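Local coordinates for Xaa-Pro dipeptidase (Pyrococcus horikoshii, PDB 1WY2), which probably hydrolyses dipeptides that end in proline, releasing proline and an amino acid, with two metal ions in each subunit of a homodimer, at residues 146-151 / 344-349; 152-157 / 209-214; 161-166 / 201-206; 165-170 / 181-186; 221-226 / 312-317. One frame throughout, in Å; residues are numbered along the deposited sequence.

Overall arrangement
The five contacts show how chemistry follows position in a metallopeptidase fold. Contact 5 is the closest to the centre of the chain, where carboxylates and a histidine hold two zinc ions. Contact 2 shares one of these ions but meets through aliphatic methyl groups on the helix-facing side of strand 208-217. Contacts 1 and 2 both use helix 130-153, and contact 1 joins it by sparse apolar touches to the C-terminal loop. Contacts 3 and 4 share helix 160-173 and lie beside the second subunit: contact 3 is only partly buried, with a loose charge pair, whereas contact 4 is buried and built on a hydroxyl-carboxylate hydrogen bond. Contacts 2, 4 and 5 all reach the same antiparallel sheet.

Contact 1: 146-151 / 344-349; sequences AVMAAI and TKTERE
Val147, the first residue of segment 146-151 to meet the C-terminal loop, brings CG1 to 4.4 Å from CG2 of Thr346, a loose touch of two methyl groups. CG1 stands anti to the backbone N (chi1 173°), while the other branch, CG2, packs on Ile224 and Leu213. One residue on, Met148 reaches the same threonine methyl from the exposed flank of the helix. Its chain bends at chi2 (-57°) and again at chi3 (-76°), and the sulfur does the touching: SD lies 3.9 Å from Thr346 CG2, the two chains running alongside in opposite senses. Thr346 thus divides its branches. The methyl meets the helix's apolar side chains, and OG1 is hydrogen-bonded to Asp144, one turn earlier on the same helix. The contact illustrates how a C-terminal loop can be fitted to a helix: Thr346 meets it with both branches, and the backbone N of Lys345 adds a further bond to Asp144. Around it, helix 130-153 rests on strand 208-217 and helix 160-173, and Arg226 of strand 220-229 binds the carbonyl oxygens of Thr346 and Glu347.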
# COMPACT_ATOMS: atom_id res chain seq x y z
N ALA A 146 0.76 -19.82 9.25
CA ALA A 146 1.83 -18.87 9.46
C ALA A 146 2.06 -18.63 10.95
O ALA A 146 3.20 -18.56 11.40
CB ALA A 146 1.52 -17.55 8.76
N VAL A 147 0.98 -18.50 11.70
CA VAL A 147 1.10 -18.28 13.14
C VAL A 147 1.75 -19.49 13.82
O VAL A 147 2.59 -19.33 14.71
CB VAL A 147 -0.28 -18.02 13.78
CG1 VAL A 147 -0.15 -17.96 15.30
CG2 VAL A 147 -0.85 -16.71 13.25
N MET A 148 1.36 -20.69 13.41
CA MET A 148 1.93 -21.90 14.00
C MET A 148 3.42 -21.97 13.68
O MET A 148 4.22 -22.39 14.51
CB MET A 148 1.22 -23.15 13.49
CG MET A 148 -0.21 -23.31 13.99
SD MET A 148 -0.38 -23.31 15.79
CE MET A 148 0.21 -24.98 16.20
N ALA A 149 3.78 -21.56 12.46
CA ALA A 149 5.18 -21.58 12.06
C ALA A 149 5.95 -20.54 12.87
O ALA A 149 7.10 -20.77 13.24
CB ALA A 149 5.31 -21.29 10.57
N ALA A 150 5.32 -19.40 13.13
CA ALA A 150 5.97 -18.34 13.90
C ALA A 150 6.28 -18.81 15.31
O ALA A 150 7.37 -18.58 15.84
CB ALA A 150 5.07 -17.10 13.96
N ILE A 151 5.30 -19.48 15.92
CA ILE A 151 5.46 -19.99 17.28
C ILE A 151 6.63 -20.96 17.36
O ILE A 151 7.42 -20.92 18.31
CB ILE A 151 4.16 -20.68 17.74
CG1 ILE A 151 3.05 -19.64 17.88
CG2 ILE A 151 4.38 -21.40 19.07
CD1 ILE A 151 1.68 -20.22 18.22
N THR A 344 -10.49 -18.12 11.67
CA THR A 344 -9.12 -18.41 12.09
C THR A 344 -9.36 -19.41 13.22
O THR A 344 -10.17 -19.15 14.11
CB THR A 344 -8.40 -17.14 12.59
OG1 THR A 344 -9.26 -16.39 13.45
CG2 THR A 344 -7.97 -16.29 11.41
N LYS A 345 -8.66 -20.53 13.18
CA LYS A 345 -8.89 -21.58 14.17
C LYS A 345 -7.76 -21.94 15.13
O LYS A 345 -7.91 -22.84 15.96
CB LYS A 345 -9.35 -22.84 13.43
CG LYS A 345 -10.49 -22.58 12.46
CD LYS A 345 -10.74 -23.75 11.52
CE LYS A 345 -11.80 -23.40 10.49
NZ LYS A 345 -12.04 -24.52 9.52
N THR A 346 -6.63 -21.25 15.03
CA THR A 346 -5.50 -21.53 15.91
C THR A 346 -5.89 -21.40 17.38
O THR A 346 -6.68 -20.53 17.75
CB THR A 346 -4.33 -20.57 15.63
OG1 THR A 346 -3.84 -20.79 14.30
CG2 THR A 346 -3.20 -20.79 16.63
N GLU A 347 -5.34 -22.27 18.22
CA GLU A 347 -5.63 -22.24 19.65
C GLU A 347 -5.34 -20.84 20.21
O GLU A 347 -4.38 -20.20 19.81
CB GLU A 347 -4.78 -23.27 20.40
CG GLU A 347 -4.87 -23.19 21.91
CD GLU A 347 -6.26 -23.47 22.44
OE1 GLU A 347 -6.76 -22.67 23.25
OE2 GLU A 347 -6.85 -24.51 22.06
N ARG A 348 -6.17 -20.39 21.14
CA ARG A 348 -6.01 -19.07 21.73
C ARG A 348 -5.29 -19.10 23.08
O ARG A 348 -4.58 -18.15 23.43
CB ARG A 348 -7.37 -18.39 21.87
CG ARG A 348 -7.96 -17.95 20.55
CD ARG A 348 -9.41 -17.53 20.70
NE ARG A 348 -10.30 -18.68 20.86
CZ ARG A 348 -11.62 -18.58 20.97
NH1 ARG A 348 -12.20 -17.39 20.95
NH2 ARG A 348 -12.36 -19.68 21.09
N GLU A 349 -5.48 -20.17 23.83
CA GLU A 349 -4.84 -20.31 25.13
C GLU A 349 -3.44 -20.87 24.92
O GLU A 349 -3.22 -22.08 25.02
CB GLU A 349 -5.66 -21.24 26.03
CG GLU A 349 -7.12 -20.82 26.15
CD GLU A 349 -7.93 -21.74 27.04
OE1 GLU A 349 -8.04 -22.95 26.72
OE2 GLU A 349 -8.47 -21.26 28.06

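Contact 2: 152-157 / 209-214; sequences EEITEG and VVIDLG. With ZN (zinc ion), chain D.
Next to Ile211, whose side chain meets Ile154, stands Asp212, and its OD1 lies 2.0 Å from a zinc ion. Asp223 and Glu330 complete the protein ligands of that ion, and Asp212 OD2 has a second partner in a salt bridge with Arg328. With CG anti to the backbone N (chi1 -167°), the carboxylate extends from the strand to the metal. Nothing of this polar chemistry touches segment 152-157. Ile154, the first residue to leave helical geometry at the end of helix 130-153, instead sends its terminal methyl to the strand's other face. Ile154 CD1 meets CD1 of Ile211 at 3.6 Å, the two side chains reaching toward each other tip to tip. The same Ile154 methyl lies 3.8 Å from CG1 of Val209, but here the side chains pass alongside one another. One methyl therefore touches two residues, i and i+2, on the same side of the strand, while Val210 between them points away. Strand 208-217 serves as an example of a two-faced beta strand. Its aliphatic side takes up the helix end through apolar methyl contacts, and the alternate side carries Asp212, which binds zinc.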
# COMPACT_ATOMS: atom_id res chain seq x y z
N GLU A 152 6.77 -21.81 16.35
CA GLU A 152 7.84 -22.79 16.31
C GLU A 152 9.20 -22.14 16.07
O GLU A 152 10.23 -22.62 16.55
CB GLU A 152 7.55 -23.82 15.21
CG GLU A 152 8.38 -25.09 15.29
CD GLU A 152 8.12 -25.88 16.56
OE1 GLU A 152 6.93 -26.03 16.93
OE2 GLU A 152 9.09 -26.36 17.18
N GLU A 153 9.20 -21.04 15.32
CA GLU A 153 10.43 -20.32 14.99
C GLU A 153 10.90 -19.38 16.08
O GLU A 153 12.09 -19.07 16.17
CB GLU A 153 10.23 -19.53 13.70
CG GLU A 153 11.46 -18.78 13.23
CD GLU A 153 12.62 -19.71 12.91
OE1 GLU A 153 12.42 -20.66 12.13
OE2 GLU A 153 13.73 -19.49 13.45
N ILE A 154 9.98 -18.92 16.92
CA ILE A 154 10.32 -18.00 17.98
C ILE A 154 11.03 -18.67 19.16
O ILE A 154 10.49 -19.57 19.80
CB ILE A 154 9.06 -17.27 18.49
CG1 ILE A 154 8.58 -16.28 17.41
CG2 ILE A 154 9.35 -16.55 19.80
CD1 ILE A 154 7.23 -15.67 17.68
N THR A 155 12.25 -18.22 19.41
CA THR A 155 13.07 -18.72 20.50
C THR A 155 14.03 -17.60 20.90
O THR A 155 14.25 -16.67 20.12
CB THR A 155 13.91 -19.95 20.08
OG1 THR A 155 14.73 -19.60 18.96
CG2 THR A 155 13.01 -21.11 19.71
N GLU A 156 14.58 -17.68 22.10
CA GLU A 156 15.50 -16.65 22.56
C GLU A 156 16.65 -16.51 21.56
O GLU A 156 17.18 -17.51 21.07
CB GLU A 156 16.05 -17.01 23.95
CG GLU A 156 16.78 -18.34 24.01
CD GLU A 156 16.80 -18.92 25.41
OE1 GLU A 156 15.72 -19.25 25.93
OE2 GLU A 156 17.90 -19.04 25.99
N GLY A 157 17.01 -15.27 21.24
CA GLY A 157 18.09 -15.03 20.30
C GLY A 157 17.65 -14.68 18.89
O GLY A 157 18.37 -14.01 18.15
N VAL A 209 5.34 -12.14 23.34
CA VAL A 209 5.52 -11.89 21.92
C VAL A 209 4.17 -11.87 21.23
O VAL A 209 3.43 -12.87 21.25
CB VAL A 209 6.40 -12.98 21.25
CG1 VAL A 209 6.71 -12.57 19.80
CG2 VAL A 209 7.69 -13.18 22.04
N VAL A 210 3.83 -10.73 20.65
CA VAL A 210 2.56 -10.58 19.95
C VAL A 210 2.84 -10.87 18.47
O VAL A 210 3.76 -10.30 17.89
CB VAL A 210 2.00 -9.14 20.10
CG1 VAL A 210 0.71 -8.99 19.29
CG2 VAL A 210 1.73 -8.85 21.57
N ILE A 211 2.04 -11.76 17.90
CA ILE A 211 2.18 -12.16 16.50
C ILE A 211 0.88 -11.80 15.77
O ILE A 211 -0.14 -12.45 15.97
CB ILE A 211 2.40 -13.69 16.39
CG1 ILE A 211 3.60 -14.10 17.26
CG2 ILE A 211 2.64 -14.09 14.94
CD1 ILE A 211 3.66 -15.58 17.56
N ASP A 212 0.93 -10.76 14.95
CA ASP A 212 -0.24 -10.30 14.20
C ASP A 212 0.14 -10.34 12.72
O ASP A 212 1.04 -9.63 12.28
CB ASP A 212 -0.59 -8.86 14.63
CG ASP A 212 -1.96 -8.41 14.16
OD1 ASP A 212 -2.51 -8.98 13.19
OD2 ASP A 212 -2.50 -7.45 14.76
N LEU A 213 -0.56 -11.17 11.96
CA LEU A 213 -0.26 -11.32 10.55
C LEU A 213 -1.50 -11.69 9.76
O LEU A 213 -2.57 -11.94 10.33
CB LEU A 213 0.83 -12.39 10.36
CG LEU A 213 0.55 -13.80 10.90
CD1 LEU A 213 -0.30 -14.57 9.90
CD2 LEU A 213 1.86 -14.54 11.14
N GLY A 214 -1.37 -11.72 8.44
CA GLY A 214 -2.51 -12.07 7.61
C GLY A 214 -2.05 -12.35 6.20
O GLY A 214 -0.97 -11.94 5.80
ZN ZN D . -4.39 -8.28 13.08

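Contact 3: 161-166 / 201-206; sequences REVAAK and KRIERG
Between segments 161-166 and 201-206 the nearest CA atoms, of Val163 and Ile203, are 10.0 Å apart, so side chains make the contact. The buried half of the contact is one apolar touch, with CG2 of Val163 lying 4.4 Å from CD1 of Ile203. Beyond CB the isoleucine chain runs straight (chi2 170°), which carries CD1 out to the helix, while the other valine branch, CG1, packs on Ile185. Nearer the solvent, Arg202 and Glu162 form the second half. The arginine is extended through chi2 and chi3 (both near 180°), bringing its guanidinium close to the glutamate. Even so, Arg202 NH2 stays 4.4 Å from Glu162 OE2, too far for a salt bridge, and the oxygen lies obliquely to the guanidinium. The firmer partner of Arg202 is the carbonyl oxygen of Gly157, which receives NH1. Lys201 curls back along its own loop, with NZ 3.2 Å from the carbonyl oxygen of Arg202 and 43° above the carbonyl plane; Asp207 and Ser187 also hold that ammonium. Glu162 also packs on Met173 of the second subunit. The example separates attraction from bonding. The opposite charges of Glu162 and Arg202 probably favour each other at a distance, but the firmer hold on Arg202 is its bond to the Gly157 carbonyl, beside a light touch between Val163 and Ile203.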
# COMPACT_ATOMS: atom_id res chain seq x y z
N ARG A 161 12.40 -9.56 12.89
CA ARG A 161 12.29 -9.44 11.44
C ARG A 161 12.57 -10.75 10.71
O ARG A 161 11.98 -11.02 9.67
CB ARG A 161 13.25 -8.37 10.93
CG ARG A 161 13.26 -8.21 9.42
CD ARG A 161 12.95 -6.79 9.03
NE ARG A 161 13.74 -5.84 9.80
CZ ARG A 161 13.43 -4.56 9.95
NH1 ARG A 161 12.34 -4.07 9.38
NH2 ARG A 161 14.20 -3.77 10.69
N GLU A 162 13.48 -11.56 11.25
CA GLU A 162 13.81 -12.83 10.61
C GLU A 162 12.65 -13.81 10.74
O GLU A 162 12.40 -14.61 9.84
CB GLU A 162 15.10 -13.41 11.20
CG GLU A 162 16.35 -12.70 10.68
CD GLU A 162 17.63 -13.16 11.35
OE1 GLU A 162 17.73 -14.34 11.74
OE2 GLU A 162 18.56 -12.33 11.46
N VAL A 163 11.95 -13.74 11.87
CA VAL A 163 10.80 -14.61 12.08
C VAL A 163 9.74 -14.18 11.06
O VAL A 163 9.12 -15.02 10.40
CB VAL A 163 10.22 -14.45 13.51
CG1 VAL A 163 8.92 -15.24 13.64
CG2 VAL A 163 11.24 -14.94 14.53
N ALA A 164 9.55 -12.88 10.93
CA ALA A 164 8.58 -12.34 9.98
C ALA A 164 8.91 -12.80 8.57
O ALA A 164 8.04 -13.23 7.82
CB ALA A 164 8.56 -10.82 10.05
N ALA A 165 10.19 -12.72 8.20
CA ALA A 165 10.61 -13.12 6.87
C ALA A 165 10.27 -14.58 6.59
O ALA A 165 9.79 -14.92 5.52
CB ALA A 165 12.11 -12.89 6.71
N LYS A 166 10.51 -15.44 7.58
CA LYS A 166 10.24 -16.87 7.43
C LYS A 166 8.76 -17.19 7.22
O LYS A 166 8.42 -17.99 6.35
CB LYS A 166 10.77 -17.63 8.64
CG LYS A 166 10.63 -19.15 8.56
CD LYS A 166 11.57 -19.75 7.53
CE LYS A 166 11.48 -21.27 7.52
NZ LYS A 166 11.85 -21.85 8.85
N LYS A 201 15.13 -6.07 16.78
CA LYS A 201 15.24 -6.51 18.16
C LYS A 201 15.28 -8.02 18.23
O LYS A 201 14.56 -8.71 17.51
CB LYS A 201 14.05 -6.01 18.99
CG LYS A 201 14.05 -6.53 20.43
CD LYS A 201 12.80 -6.11 21.19
CE LYS A 201 12.83 -6.59 22.63
NZ LYS A 201 12.92 -8.08 22.75
N ARG A 202 16.13 -8.55 19.11
CA ARG A 202 16.21 -9.99 19.27
C ARG A 202 15.34 -10.41 20.44
O ARG A 202 15.28 -9.73 21.46
CB ARG A 202 17.66 -10.44 19.48
CG ARG A 202 18.48 -10.39 18.19
CD ARG A 202 19.88 -10.94 18.36
NE ARG A 202 20.63 -10.86 17.10
CZ ARG A 202 20.42 -11.65 16.05
NH1 ARG A 202 19.49 -12.59 16.09
NH2 ARG A 202 21.15 -11.48 14.95
N ILE A 203 14.64 -11.52 20.26
CA ILE A 203 13.74 -12.05 21.28
C ILE A 203 14.52 -12.62 22.47
O ILE A 203 15.54 -13.28 22.29
CB ILE A 203 12.83 -13.13 20.66
CG1 ILE A 203 12.01 -12.49 19.53
CG2 ILE A 203 11.92 -13.75 21.71
CD1 ILE A 203 11.25 -13.47 18.67
N GLU A 204 14.03 -12.37 23.68
CA GLU A 204 14.69 -12.87 24.89
C GLU A 204 13.76 -13.78 25.67
O GLU A 204 12.54 -13.66 25.57
CB GLU A 204 15.11 -11.70 25.80
CG GLU A 204 15.86 -10.58 25.10
CD GLU A 204 16.33 -9.52 26.08
OE1 GLU A 204 17.35 -9.75 26.77
OE2 GLU A 204 15.68 -8.45 26.17
N ARG A 205 14.33 -14.68 26.47
CA ARG A 205 13.50 -15.58 27.26
C ARG A 205 12.72 -14.74 28.27
O ARG A 205 13.26 -13.80 28.86
CB ARG A 205 14.35 -16.63 27.99
CG ARG A 205 13.54 -17.59 28.85
CD ARG A 205 14.36 -18.78 29.31
NE ARG A 205 14.55 -19.76 28.25
CZ ARG A 205 13.63 -20.66 27.88
NH1 ARG A 205 12.46 -20.70 28.50
NH2 ARG A 205 13.89 -21.51 26.90
N GLY A 206 11.45 -15.07 28.46
CA GLY A 206 10.61 -14.33 29.38
C GLY A 206 9.82 -13.25 28.66
O GLY A 206 9.00 -12.55 29.26

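Contact 4: 165-170 / 181-186; sequences AKVEYL and FDTIIA
This is a buried contact between helix 160-173 and segment 181-186, centred on a hydroxyl-carboxylate bond, within the pita-bread fold characteristic of M24 metallopeptidases. The helix supplies Glu168 and Val167, and Thr183 of segment 181-186 meets them. Thr183 OG1 donates its proton to Glu168 OE2 at 2.7 Å. The hydroxyl arrives on the anti side of the carboxylate, 18° out of its plane, and the two side chains come from opposite directions. Glu168 can span the gap because its chain is extended beyond CG (chi2 180°). Its other oxygen, OE1, forms a salt bridge with Lys172 of the second subunit, so one carboxylate links Thr183 to that subunit. That cation and the donated hydroxyl probably stabilise the negative charge in this buried place. Thr183 in turn sits near the metal site, its side chain about 7 Å from that of the zinc ligand Asp212, which illustrates how a residue tied to the dimer interface can lie close in space to a metal site. Beside the bond, CG2 of Thr183 faces CG2 of Val167 at 4.5 Å. A water donates to Glu168 OE2 at 2.8 Å and weakly accepts from the backbone N of Thr183, 3.4 Å away.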
# COMPACT_ATOMS: atom_id res chain seq x y z
N ALA A 165 10.19 -12.72 8.20
CA ALA A 165 10.61 -13.12 6.87
C ALA A 165 10.27 -14.58 6.59
O ALA A 165 9.79 -14.92 5.52
CB ALA A 165 12.11 -12.89 6.71
N LYS A 166 10.51 -15.44 7.58
CA LYS A 166 10.24 -16.87 7.43
C LYS A 166 8.76 -17.19 7.22
O LYS A 166 8.42 -17.99 6.35
CB LYS A 166 10.77 -17.63 8.64
CG LYS A 166 10.63 -19.15 8.56
CD LYS A 166 11.57 -19.75 7.53
CE LYS A 166 11.48 -21.27 7.52
NZ LYS A 166 11.85 -21.85 8.85
N VAL A 167 7.89 -16.58 8.02
CA VAL A 167 6.47 -16.88 7.89
C VAL A 167 5.83 -16.22 6.67
O VAL A 167 4.84 -16.72 6.15
CB VAL A 167 5.68 -16.48 9.17
CG1 VAL A 167 6.29 -17.16 10.38
CG2 VAL A 167 5.66 -14.98 9.34
N GLU A 168 6.40 -15.12 6.21
CA GLU A 168 5.85 -14.47 5.03
C GLU A 168 6.21 -15.32 3.81
O GLU A 168 5.45 -15.39 2.85
CB GLU A 168 6.39 -13.04 4.90
CG GLU A 168 5.84 -12.13 6.01
CD GLU A 168 6.35 -10.71 5.94
OE1 GLU A 168 7.42 -10.48 5.33
OE2 GLU A 168 5.68 -9.81 6.51
N TYR A 169 7.37 -15.97 3.87
CA TYR A 169 7.80 -16.85 2.79
C TYR A 169 6.86 -18.05 2.79
O TYR A 169 6.41 -18.50 1.74
CB TYR A 169 9.25 -17.30 3.01
CG TYR A 169 9.72 -18.37 2.04
CD1 TYR A 169 9.61 -19.72 2.37
CD2 TYR A 169 10.25 -18.03 0.80
CE1 TYR A 169 10.04 -20.72 1.48
CE2 TYR A 169 10.68 -19.02 -0.09
CZ TYR A 169 10.57 -20.36 0.26
OH TYR A 169 10.99 -21.33 -0.63
N LEU A 170 6.56 -18.57 3.97
CA LEU A 170 5.67 -19.72 4.09
C LEU A 170 4.29 -19.41 3.52
O LEU A 170 3.70 -20.23 2.81
CB LEU A 170 5.53 -20.16 5.55
CG LEU A 170 4.56 -21.31 5.81
CD1 LEU A 170 5.11 -22.59 5.20
CD2 LEU A 170 4.35 -21.49 7.31
N PHE A 181 -0.68 -7.44 5.33
CA PHE A 181 -0.15 -6.21 5.90
C PHE A 181 1.21 -6.54 6.52
O PHE A 181 1.56 -7.70 6.65
CB PHE A 181 -1.11 -5.67 6.97
CG PHE A 181 -1.48 -6.67 8.02
CD1 PHE A 181 -0.68 -6.85 9.14
CD2 PHE A 181 -2.64 -7.43 7.90
CE1 PHE A 181 -1.02 -7.78 10.12
CE2 PHE A 181 -3.00 -8.36 8.88
CZ PHE A 181 -2.18 -8.54 9.99
N ASP A 182 1.98 -5.51 6.87
CA ASP A 182 3.30 -5.71 7.45
C ASP A 182 3.22 -6.55 8.73
O ASP A 182 2.62 -6.13 9.72
CB ASP A 182 3.96 -4.36 7.74
CG ASP A 182 4.43 -3.65 6.48
OD1 ASP A 182 3.64 -3.56 5.52
OD2 ASP A 182 5.59 -3.18 6.46
N THR A 183 3.83 -7.72 8.70
CA THR A 183 3.80 -8.64 9.83
C THR A 183 4.33 -8.06 11.13
O THR A 183 5.42 -7.48 11.18
CB THR A 183 4.58 -9.93 9.52
OG1 THR A 183 3.96 -10.60 8.42
CG2 THR A 183 4.60 -10.86 10.73
N ILE A 184 3.54 -8.24 12.19
CA ILE A 184 3.91 -7.77 13.51
C ILE A 184 4.43 -8.91 14.36
O ILE A 184 3.73 -9.89 14.59
CB ILE A 184 2.68 -7.13 14.21
CG1 ILE A 184 2.34 -5.80 13.54
CG2 ILE A 184 2.96 -6.94 15.71
CD1 ILE A 184 0.98 -5.26 13.92
N ILE A 185 5.68 -8.79 14.79
CA ILE A 185 6.31 -9.75 15.69
C ILE A 185 6.90 -8.79 16.71
O ILE A 185 8.00 -8.26 16.52
CB ILE A 185 7.47 -10.54 15.03
CG1 ILE A 185 6.96 -11.32 13.81
CG2 ILE A 185 8.07 -11.50 16.05
CD1 ILE A 185 5.94 -12.40 14.13
N ALA A 186 6.15 -8.55 17.79
CA ALA A 186 6.56 -7.60 18.83
C ALA A 186 6.87 -8.31 20.14
O ALA A 186 5.97 -8.81 20.82
CB ALA A 186 5.45 -6.57 19.03
O HOH W 1 5.60 -7.14 5.85

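Contact 5: 221-226 / 312-317; sequences NSDITR and VITIEP. With ZN (zinc ion), chain E; ZN (zinc ion), chain D.
Asp223, just before the regular stretch 224-226, points toward Thr314, and its CB lies 4.0 Å from the CG2 methyl of that residue. From CB the chain turns so that CG is anti to the backbone N (chi1 -164°), which sets the carboxylate between the two zinc ions. OD1 binds the zinc of chain D at 2.0 Å, the ion shared with Asp212. OD2 binds the zinc of chain E at 2.1 Å and lies 4.0 Å from Thr314 CG2. One carboxylate thus bridges both metals, each oxygen taking its own ion. Glu316 comes to the chain E zinc from segment 312-317, OE2 at 2.2 Å. Glu316 OE2 and Asp223 OD2, 4.3 Å apart, do not touch each other and meet through the metal. Thr314 is a second-shell residue: its OG1 donates to Glu316 OE2 at 3.0 Å, on the anti side and 26° out of the carboxylate plane, and so helps to position this ligand. His287 and Glu330 complete the protein ligands of this zinc, and Glu330 bridges to the other ion. Here is the dinuclear centre of the M24 pita-bread fold, where the enzyme binds two cobalt ions, with zinc in this crystal. Strand 325-336 bonds through Glu330 to Thr225 and pairs antiparallel with strand 312-321. Ile224 packs outward on helix 130-153, and Ile315 packs on helix 235-254.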
# COMPACT_ATOMS: atom_id res chain seq x y z
N ASN A 221 -8.60 -11.01 2.14
CA ASN A 221 -7.69 -10.98 3.28
C ASN A 221 -8.07 -11.82 4.49
O ASN A 221 -9.20 -12.28 4.63
CB ASN A 221 -7.53 -9.52 3.73
CG ASN A 221 -6.86 -8.66 2.67
OD1 ASN A 221 -5.64 -8.59 2.59
ND2 ASN A 221 -7.67 -8.01 1.84
N SER A 222 -7.08 -12.01 5.37
CA SER A 222 -7.25 -12.74 6.62
C SER A 222 -6.49 -11.92 7.67
O SER A 222 -5.62 -11.11 7.32
CB SER A 222 -6.68 -14.16 6.52
OG SER A 222 -5.33 -14.14 6.10
N ASP A 223 -6.79 -12.13 8.94
CA ASP A 223 -6.15 -11.35 9.99
C ASP A 223 -6.21 -12.16 11.28
O ASP A 223 -7.28 -12.61 11.69
CB ASP A 223 -6.92 -10.03 10.14
CG ASP A 223 -6.16 -8.98 10.92
OD1 ASP A 223 -5.09 -9.28 11.48
OD2 ASP A 223 -6.68 -7.85 10.97
N ILE A 224 -5.06 -12.34 11.92
CA ILE A 224 -5.01 -13.12 13.16
C ILE A 224 -3.89 -12.63 14.08
O ILE A 224 -2.85 -12.18 13.62
CB ILE A 224 -4.78 -14.62 12.84
CG1 ILE A 224 -4.85 -15.46 14.12
CG2 ILE A 224 -3.43 -14.82 12.17
CD1 ILE A 224 -4.66 -16.96 13.88
N THR A 225 -4.13 -12.69 15.39
CA THR A 225 -3.12 -12.31 16.37
C THR A 225 -3.12 -13.31 17.51
O THR A 225 -4.17 -13.66 18.06
CB THR A 225 -3.38 -10.92 17.03
OG1 THR A 225 -3.41 -9.90 16.04
CG2 THR A 225 -2.25 -10.60 18.02
N ARG A 226 -1.93 -13.80 17.86
CA ARG A 226 -1.79 -14.70 18.99
C ARG A 226 -0.62 -14.17 19.80
O ARG A 226 0.33 -13.63 19.24
CB ARG A 226 -1.49 -16.13 18.53
CG ARG A 226 -2.67 -16.84 17.88
CD ARG A 226 -3.78 -17.13 18.89
NE ARG A 226 -4.92 -17.79 18.24
CZ ARG A 226 -5.89 -17.15 17.60
NH1 ARG A 226 -5.88 -15.82 17.52
NH2 ARG A 226 -6.85 -17.84 17.01
N VAL A 312 -18.11 -10.20 7.97
CA VAL A 312 -16.86 -10.80 8.41
C VAL A 312 -16.10 -9.70 9.15
O VAL A 312 -15.79 -8.66 8.58
CB VAL A 312 -16.02 -11.30 7.22
CG1 VAL A 312 -14.68 -11.82 7.71
CG2 VAL A 312 -16.78 -12.40 6.49
N ILE A 313 -15.84 -9.94 10.43
CA ILE A 313 -15.15 -8.96 11.26
C ILE A 313 -14.11 -9.62 12.15
O ILE A 313 -14.11 -10.83 12.34
CB ILE A 313 -16.14 -8.23 12.20
CG1 ILE A 313 -16.88 -9.24 13.08
CG2 ILE A 313 -17.12 -7.41 11.37
CD1 ILE A 313 -17.75 -8.62 14.17
N THR A 314 -13.21 -8.80 12.69
CA THR A 314 -12.22 -9.33 13.61
C THR A 314 -12.67 -8.96 15.02
O THR A 314 -13.42 -8.00 15.21
CB THR A 314 -10.82 -8.72 13.38
OG1 THR A 314 -10.87 -7.30 13.59
CG2 THR A 314 -10.32 -9.02 11.97
N ILE A 315 -12.21 -9.74 15.99
CA ILE A 315 -12.49 -9.51 17.40
C ILE A 315 -11.09 -9.56 17.97
O ILE A 315 -10.48 -10.63 18.06
CB ILE A 315 -13.36 -10.64 18.00
CG1 ILE A 315 -14.72 -10.69 17.29
CG2 ILE A 315 -13.56 -10.41 19.50
CD1 ILE A 315 -15.55 -9.43 17.45
N GLU A 316 -10.55 -8.40 18.34
CA GLU A 316 -9.18 -8.36 18.82
C GLU A 316 -8.87 -7.41 19.98
O GLU A 316 -8.17 -6.42 19.81
CB GLU A 316 -8.25 -8.03 17.65
CG GLU A 316 -8.62 -6.74 16.91
CD GLU A 316 -7.73 -6.49 15.71
OE1 GLU A 316 -6.49 -6.54 15.86
OE2 GLU A 316 -8.26 -6.23 14.61
N PRO A 317 -9.38 -7.73 21.18
CA PRO A 317 -9.10 -6.86 22.32
C PRO A 317 -7.63 -6.99 22.70
O PRO A 317 -6.97 -7.98 22.34
CB PRO A 317 -10.03 -7.40 23.39
CG PRO A 317 -10.04 -8.88 23.10
CD PRO A 317 -10.17 -8.90 21.58
ZN ZN E . -7.13 -6.76 12.75
ZN ZN D . -4.39 -8.28 13.08